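Local coordinates for protein putative agmatinase (Clostridium difficile, PDB 3LHL) that probably hydrolyses agmatine to putrescine and urea, as a member of the arginase family that holds a pair of manganese ions, at residues Gly96-Thr101 and His119-Thr124. Residues are numbered along the deposited sequence; the frame is centred on the assembly and turned at random.
With MN (manganese (II) ion), chain B; MN (manganese (II) ion), chain C.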
# COMPACT_ATOMS: atom_id res chain seq x y z
N GLY A 96 2.39 2.93 -8.63
CA GLY A 96 1.32 3.22 -9.55
C GLY A 96 0.36 2.09 -9.23
O GLY A 96 -0.12 2.00 -8.10
N GLU A 97 0.11 1.21 -10.18
CA GLU A 97 -0.84 0.12 -9.95
C GLU A 97 -0.45 -0.82 -8.81
O GLU A 97 0.72 -0.89 -8.40
CB GLU A 97 -1.07 -0.68 -11.22
CG GLU A 97 0.13 -1.42 -11.73
CD GLU A 97 -0.22 -2.26 -12.94
OE1 GLU A 97 -0.60 -1.69 -13.98
OE2 GLU A 97 -0.10 -3.51 -12.84
N HIS A 98 -1.44 -1.54 -8.31
CA HIS A 98 -1.24 -2.45 -7.19
C HIS A 98 -0.31 -3.64 -7.45
O HIS A 98 0.18 -4.26 -6.51
CB HIS A 98 -2.59 -2.93 -6.68
CG HIS A 98 -2.64 -3.13 -5.19
ND1 HIS A 98 -3.82 -3.26 -4.50
CD2 HIS A 98 -1.65 -3.23 -4.28
CE1 HIS A 98 -3.56 -3.42 -3.21
NE2 HIS A 98 -2.25 -3.41 -3.06
N LEU A 99 -0.05 -3.95 -8.71
CA LEU A 99 0.81 -5.09 -8.99
C LEU A 99 2.24 -4.91 -8.45
O LEU A 99 2.89 -5.89 -8.10
CB LEU A 99 0.86 -5.37 -10.50
CG LEU A 99 1.63 -6.63 -10.93
CD1 LEU A 99 1.08 -7.87 -10.24
CD2 LEU A 99 1.53 -6.77 -12.44
N VAL A 100 2.71 -3.66 -8.34
CA VAL A 100 4.06 -3.41 -7.84
C VAL A 100 4.28 -4.01 -6.45
O VAL A 100 5.41 -4.24 -6.04
CB VAL A 100 4.38 -1.88 -7.75
CG1 VAL A 100 4.20 -1.23 -9.11
CG2 VAL A 100 3.52 -1.21 -6.70
N THR A 101 3.18 -4.25 -5.74
CA THR A 101 3.23 -4.83 -4.41
C THR A 101 3.72 -6.29 -4.41
O THR A 101 4.36 -6.73 -3.44
CB THR A 101 1.84 -4.77 -3.75
OG1 THR A 101 1.49 -3.40 -3.50
CG2 THR A 101 1.82 -5.54 -2.44
N HIS A 119 -4.18 -5.51 4.28
CA HIS A 119 -4.63 -5.00 2.99
C HIS A 119 -5.85 -4.07 3.02
O HIS A 119 -6.94 -4.48 3.42
CB HIS A 119 -4.90 -6.23 2.11
CG HIS A 119 -5.51 -5.93 0.77
ND1 HIS A 119 -4.94 -5.07 -0.15
CD2 HIS A 119 -6.62 -6.44 0.17
CE1 HIS A 119 -5.66 -5.07 -1.25
NE2 HIS A 119 -6.68 -5.89 -1.08
N PHE A 120 -5.66 -2.83 2.60
CA PHE A 120 -6.74 -1.84 2.53
C PHE A 120 -7.06 -1.66 1.05
O PHE A 120 -6.16 -1.42 0.24
CB PHE A 120 -6.30 -0.51 3.16
CG PHE A 120 -6.33 -0.53 4.67
CD1 PHE A 120 -7.52 -0.30 5.36
CD2 PHE A 120 -5.18 -0.81 5.40
CE1 PHE A 120 -7.56 -0.35 6.75
CE2 PHE A 120 -5.21 -0.86 6.80
CZ PHE A 120 -6.40 -0.63 7.48
N ASP A 121 -8.34 -1.75 0.71
CA ASP A 121 -8.71 -1.67 -0.69
C ASP A 121 -10.23 -1.60 -0.84
O ASP A 121 -10.98 -1.98 0.07
CB ASP A 121 -8.21 -2.94 -1.40
CG ASP A 121 -7.86 -2.71 -2.86
OD1 ASP A 121 -8.71 -2.19 -3.63
OD2 ASP A 121 -6.72 -3.08 -3.24
N ALA A 122 -10.68 -1.12 -2.00
CA ALA A 122 -12.10 -1.06 -2.29
C ALA A 122 -12.41 -2.38 -3.00
O ALA A 122 -13.56 -2.85 -3.00
CB ALA A 122 -12.40 0.09 -3.21
N HIS A 123 -11.37 -2.98 -3.57
CA HIS A 123 -11.48 -4.24 -4.30
C HIS A 123 -10.76 -5.40 -3.62
O HIS A 123 -9.74 -5.21 -2.95
CB HIS A 123 -10.93 -4.07 -5.72
CG HIS A 123 -11.40 -2.81 -6.39
ND1 HIS A 123 -10.74 -1.61 -6.25
CD2 HIS A 123 -12.51 -2.55 -7.12
CE1 HIS A 123 -11.43 -0.66 -6.86
NE2 HIS A 123 -12.50 -1.21 -7.40
N THR A 124 -11.30 -6.61 -3.81
CA THR A 124 -10.73 -7.81 -3.22
C THR A 124 -9.36 -8.16 -3.83
O THR A 124 -8.44 -8.56 -3.11
CB THR A 124 -11.66 -9.05 -3.43
OG1 THR A 124 -11.63 -9.44 -4.81
CG2 THR A 124 -13.10 -8.72 -3.02
MN MN B . -5.89 -2.92 -5.24
MN MN C . -8.47 -1.03 -5.61
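His98 and Asp121 meet through a manganese ion (chain B). His98 gives ND1 at 2.2 Å, and Asp121 gives OD2 at the same distance. The two side chains approach from opposite directions. His98 ND1 and Asp121 OD2 lie 3.2 Å apart as fellow ligands, and the metal, not a hydrogen bond, joins them. The imidazole and carboxylate planes are only 23° apart, and OD2 sits at the edge of the ring, in its plane.

Asp121 also bridges. Its OD1 reaches the second manganese (chain C) at 2.3 Å, which His123 ND1 also binds. Asp125 and Asp202 complete the first site; Asp202 and Asp204 complete the second, so Asp202, like Asp121, binds both ions. OD1 of Asp121 is fixed further by the chain that follows. The backbone N of His123 donates to it at 2.8 Å, from above the carboxylate plane, and closes an Asx turn. With CG of His123 anti to the carbonyl carbon (chi1 -45°), the ring turns ND1 to the second metal. Ala122 CB lies over one face of this ring, toward its rim.

Next to the first metal, His119 touches His98 rim to rim. CE1 of His119 is 3.3 Å from CE1 of His98, and the ring planes are 36° apart. NE2 of His98 is hydrogen-bonded to Thr200 OG1, a bond that would hold the ring's rotation with ND1 toward the manganese.

The ligands lie at or just beyond the C-terminal ends of strands 90-95, 115-120 and 196-202 of the parallel sheet. This is the binuclear manganese cluster of the arginase fold.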